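Local coordinates for protein beta-hydroxyacid dehydrogenase, 3-hydroxyisobutyrate dehydrogenase (Saccharomonospora xinjiangensis XJ-54, PDB 6GRL) that probably uses NADPH to reduce imines to amines, as an S-selective imine reductase of the 3-hydroxyisobutyrate dehydrogenase-related family, at residues S33-A36 against R37-E41; Q293-S296 against S297-E300. All blocks are in the same frame, centred on the assembly; numbering follows the deposited sequence.

Contact 1: residues S33-A36 against R37-E41; sequences SAIA and RAFVE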
loop_
_atom_site.group_PDB
_atom_site.type_symbol
_atom_site.label_atom_id
_atom_site.label_comp_id
_atom_site.label_asym_id
_atom_site.label_seq_id
_atom_site.Cartn_x
_atom_site.Cartn_y
_atom_site.Cartn_z
ATOM N N SER A 33 10.684 -1.063 -15.397
ATOM C CA SER A 33 10.908 -0.404 -16.680
ATOM C C SER A 33 10.203 0.944 -16.736
ATOM O O SER A 33 10.753 1.916 -17.268
ATOM C CB SER A 33 10.437 -1.300 -17.827
ATOM O OG SER A 33 11.218 -2.478 -17.911
ATOM N N ALA A 34 8.985 1.021 -16.194
ATOM C CA ALA A 34 8.259 2.287 -16.181
ATOM C C ALA A 34 8.952 3.312 -15.292
ATOM O O ALA A 34 8.964 4.507 -15.605
ATOM C CB ALA A 34 6.819 2.063 -15.720
ATOM N N ILE A 35 9.535 2.860 -14.182
ATOM C CA ILE A 35 10.276 3.764 -13.310
ATOM C C ILE A 35 11.544 4.248 -14.004
ATOM O O ILE A 35 11.864 5.444 -13.986
ATOM C CB ILE A 35 10.585 3.075 -11.969
ATOM C CG1 ILE A 35 9.298 2.917 -11.159
ATOM C CG2 ILE A 35 11.633 3.854 -11.187
ATOM C CD1 ILE A 35 9.394 1.904 -10.049
ATOM N N ALA A 36 12.283 3.328 -14.629
ATOM C CA ALA A 36 13.484 3.719 -15.359
ATOM C C ALA A 36 13.151 4.680 -16.492
ATOM O O ALA A 36 13.876 5.656 -16.719
ATOM C CB ALA A 36 14.201 2.479 -15.895
ATOM N N ARG A 37 12.053 4.422 -17.210
ATOM C CA ARG A 37 11.628 5.325 -18.277
ATOM C C ARG A 37 11.359 6.723 -17.740
ATOM O O ARG A 37 11.759 7.720 -18.353
ATOM C CB ARG A 37 10.380 4.779 -18.969
ATOM C CG ARG A 37 10.645 3.719 -20.021
ATOM C CD ARG A 37 9.448 3.567 -20.950
ATOM N NE ARG A 37 8.221 3.270 -20.215
ATOM C CZ ARG A 37 7.822 2.043 -19.894
ATOM N NH1 ARG A 37 8.551 0.994 -20.244
ATOM N NH2 ARG A 37 6.692 1.865 -19.221
ATOM N N ALA A 38 10.679 6.817 -16.595
ATOM C CA ALA A 38 10.360 8.122 -16.028
ATOM C C ALA A 38 11.624 8.906 -15.702
ATOM O O ALA A 38 11.691 10.118 -15.944
ATOM C CB ALA A 38 9.492 7.957 -14.781
ATOM N N PHE A 39 12.641 8.232 -15.162
ATOM C CA PHE A 39 13.893 8.914 -14.851
ATOM C C PHE A 39 14.630 9.323 -16.121
ATOM O O PHE A 39 15.192 10.421 -16.191
ATOM C CB PHE A 39 14.772 8.021 -13.975
ATOM C CG PHE A 39 14.300 7.918 -12.550
ATOM C CD1 PHE A 39 13.795 9.026 -11.890
ATOM C CD2 PHE A 39 14.359 6.710 -11.873
ATOM C CE1 PHE A 39 13.360 8.934 -10.580
ATOM C CE2 PHE A 39 13.926 6.611 -10.561
ATOM C CZ PHE A 39 13.427 7.725 -9.915
ATOM N N VAL A 40 14.630 8.456 -17.139
ATOM C CA VAL A 40 15.284 8.788 -18.404
ATOM C C VAL A 40 14.648 10.027 -19.021
ATOM O O VAL A 40 15.342 10.947 -19.471
ATOM C CB VAL A 40 15.231 7.590 -19.369
ATOM C CG1 VAL A 40 15.633 8.018 -20.773
ATOM C CG2 VAL A 40 16.125 6.465 -18.877
ATOM N N GLU A 41 13.314 10.073 -19.037
ATOM C CA GLU A 41 12.602 11.191 -19.646
ATOM C C GLU A 41 12.799 12.495 -18.883
ATOM O O GLU A 41 12.582 13.569 -19.454
ATOM C CB GLU A 41 11.112 10.865 -19.751
ATOM C CG GLU A 41 10.803 9.679 -20.653
ATOM C CD GLU A 41 9.364 9.210 -20.538
ATOM O OE1 GLU A 41 8.597 9.815 -19.760
ATOM O OE2 GLU A 41 9.006 8.226 -21.218
#

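Contact 2: residues Q293-S296 against S297-E300; sequences QGFS and SLFE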
loop_
_atom_site.group_PDB
_atom_site.type_symbol
_atom_site.label_atom_id
_atom_site.label_comp_id
_atom_site.label_asym_id
_atom_site.label_seq_id
_atom_site.Cartn_x
_atom_site.Cartn_y
_atom_site.Cartn_z
ATOM N N GLN A 293 -23.756 4.517 22.924
ATOM C CA GLN A 293 -22.666 4.873 22.026
ATOM C C GLN A 293 -22.945 4.295 20.637
ATOM O O GLN A 293 -24.053 3.843 20.338
ATOM C CB GLN A 293 -21.335 4.402 22.606
ATOM C CG GLN A 293 -20.906 5.178 23.845
ATOM C CD GLN A 293 -19.635 4.637 24.471
ATOM O OE1 GLN A 293 -19.133 3.586 24.076
ATOM N NE2 GLN A 293 -19.109 5.356 25.457
ATOM N N GLY A 294 -21.936 4.303 19.769
ATOM C CA GLY A 294 -22.137 3.879 18.398
ATOM C C GLY A 294 -21.209 2.776 17.932
ATOM O O GLY A 294 -20.580 2.092 18.747
ATOM N N PHE A 295 -21.115 2.603 16.612
ATOM C CA PHE A 295 -20.336 1.501 16.056
ATOM C C PHE A 295 -18.848 1.664 16.335
ATOM O O PHE A 295 -18.151 0.676 16.597
ATOM C CB PHE A 295 -20.581 1.392 14.551
ATOM C CG PHE A 295 -19.917 0.203 13.920
ATOM C CD1 PHE A 295 -20.568 -1.019 13.863
ATOM C CD2 PHE A 295 -18.640 0.304 13.394
ATOM C CE1 PHE A 295 -19.959 -2.117 13.288
ATOM C CE2 PHE A 295 -18.025 -0.791 12.822
ATOM C CZ PHE A 295 -18.684 -2.001 12.766
ATOM N N SER A 296 -18.337 2.896 16.269
ATOM C CA SER A 296 -16.905 3.110 16.451
ATOM C C SER A 296 -16.439 2.677 17.835
ATOM O O SER A 296 -15.266 2.329 18.012
ATOM C CB SER A 296 -16.558 4.579 16.207
ATOM O OG SER A 296 -17.213 5.422 17.137
ATOM N N SER A 297 -17.339 2.675 18.821
ATOM C CA SER A 297 -16.967 2.276 20.174
ATOM C C SER A 297 -16.649 0.790 20.276
ATOM O O SER A 297 -16.018 0.371 21.252
ATOM C CB SER A 297 -18.081 2.638 21.157
ATOM O OG SER A 297 -19.210 1.799 20.983
ATOM N N LEU A 298 -17.068 -0.015 19.296
ATOM C CA LEU A 298 -16.719 -1.430 19.303
ATOM C C LEU A 298 -15.218 -1.648 19.170
ATOM O O LEU A 298 -14.728 -2.736 19.493
ATOM C CB LEU A 298 -17.457 -2.160 18.180
ATOM C CG LEU A 298 -18.984 -2.050 18.224
ATOM C CD1 LEU A 298 -19.612 -2.769 17.040
ATOM C CD2 LEU A 298 -19.535 -2.588 19.539
ATOM N N PHE A 299 -14.482 -0.635 18.704
ATOM C CA PHE A 299 -13.029 -0.740 18.631
ATOM C C PHE A 299 -12.415 -0.960 20.007
ATOM O O PHE A 299 -11.342 -1.566 20.117
ATOM C CB PHE A 299 -12.452 0.516 17.982
ATOM C CG PHE A 299 -11.000 0.403 17.627
ATOM C CD1 PHE A 299 -10.588 -0.422 16.594
ATOM C CD2 PHE A 299 -10.047 1.129 18.320
ATOM C CE1 PHE A 299 -9.248 -0.527 16.266
ATOM C CE2 PHE A 299 -8.707 1.034 17.993
ATOM C CZ PHE A 299 -8.307 0.203 16.965
ATOM N N GLU A 300 -13.080 -0.485 21.064
ATOM C CA GLU A 300 -12.570 -0.695 22.414
ATOM C C GLU A 300 -12.576 -2.170 22.795
ATOM O O GLU A 300 -11.783 -2.592 23.644
ATOM C CB GLU A 300 -13.391 0.114 23.418
ATOM C CG GLU A 300 -13.318 1.616 23.208
ATOM C CD GLU A 300 -11.940 2.180 23.493
ATOM O OE1 GLU A 300 -11.276 1.690 24.431
ATOM O OE2 GLU A 300 -11.520 3.112 22.776
#

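Contact 1: residues S33-A36 against R37-E41
I35 and F39 lie one turn apart on helix 30-41, the helix of the first beta-alpha-beta unit of the Rossmann-type nucleotide-binding domain, and their side chains run side by side, pointing the same way. The touch is made by the branch methyl of the isoleucine: CG2 of I35 comes within 3.6 Å of CE2 of F39. That methyl stands anti to the backbone N of I35 (chi1, measured to CG1, is -71°), which places it alongside the ring one turn on. The phenylalanine ring also lies obliquely to the carbonyl oxygen of its neighbour, O of I35 being 3.5 Å from CD2 of F39. On this buried flank F39 packs on V23 and V25 of strand 23-26 and meets the ring of H44, in the connection to strand 46-49, edge-to-face, while I35 touches C83 and L109 in loops.

R37 behaves quite differently, folding back along the preceding turn. A bend at chi3 (-56°) lays its guanidinium over the backbone of S33 and A34, with one face covered by O of S33 and CA of A34, both offset toward the rim of the group. NH2 of R37 reaches 3.4 Å from CA of A34, and the methyl of A34 sits almost as near. These are van der Waals contacts. The hydroxyl of S33 is hydrogen-bonded to O of G29, within the glycine-rich turn that precedes the helix and probably receives the cofactor's diphosphate.

Beneath the side chains, regular i to i+4 bonds run from N of R37, A38, F39 and V40 to the carbonyls of S33, A34, I35 and A36. In the last, V40 N lies 2.9 Å from A36 O, and CG2 of V40 rests 3.2 Å from that same A36 oxygen.

Contact 2: residues Q293-S296 against S297-E300
S297 turns back onto G294 in a short 3-10 turn that leads into the C-terminal helix 299-302 of the reductive aminase-like C-terminal domain. Two hydrogen bonds from this one serine grip O of G294. The shorter comes from the hydroxyl, OG of S297 to O of G294 at 2.6 Å; the longer comes from the amide, N of S297 to the same oxygen at 3.3 Å, from well above the carbonyl plane. The hydroxyl gets there because chi1 of 71° sets it between the backbone N and the carbonyl carbon. Replacing S297 by alanine removes the hydroxyl, and of the two bonds described only the long amide one would probably remain to hold the G294 carbonyl, with the turn less firmly held. Q293 supplies a polar neighbour: its amide oxygen OE1, hydrogen-bonded to R285, also sits 3.2 Å from CB of S297.

The backbone carries on with i to i+3 bonds, L298 N to F295 O and F299 N to S296 O. The carboxylate of D247 accepts from the amides of F295 (OD1) and S296 (OD2) where the turn begins.

Among the apolar groups, the side chains of F295 and L298 cross at about a right angle. CD1 of L298 lies 4.2 Å from the centroid of the F295 ring, 29° off its normal, an off-centre CH-pi contact.

Contact 1 comes early in the chain and contact 2 close to its modelled end, with centres 47 Å apart, nearest atoms about 32 Å apart, and the chain's centre between them. They share no helix, strand or sheet. Residues 33-41 belong to helix 30-41, packed on the Rossmann-type sheet beside strands 23-26 and 46-49, whereas 293-300 lie in the all-helical C-terminal part, against helices 229-241, 251-267 and 273-287. The long helix 181-209 connects the two regions. Each contact is thus local to its own lobe: one belongs to the probable cofactor-binding half, the other to the turn that opens the last helix.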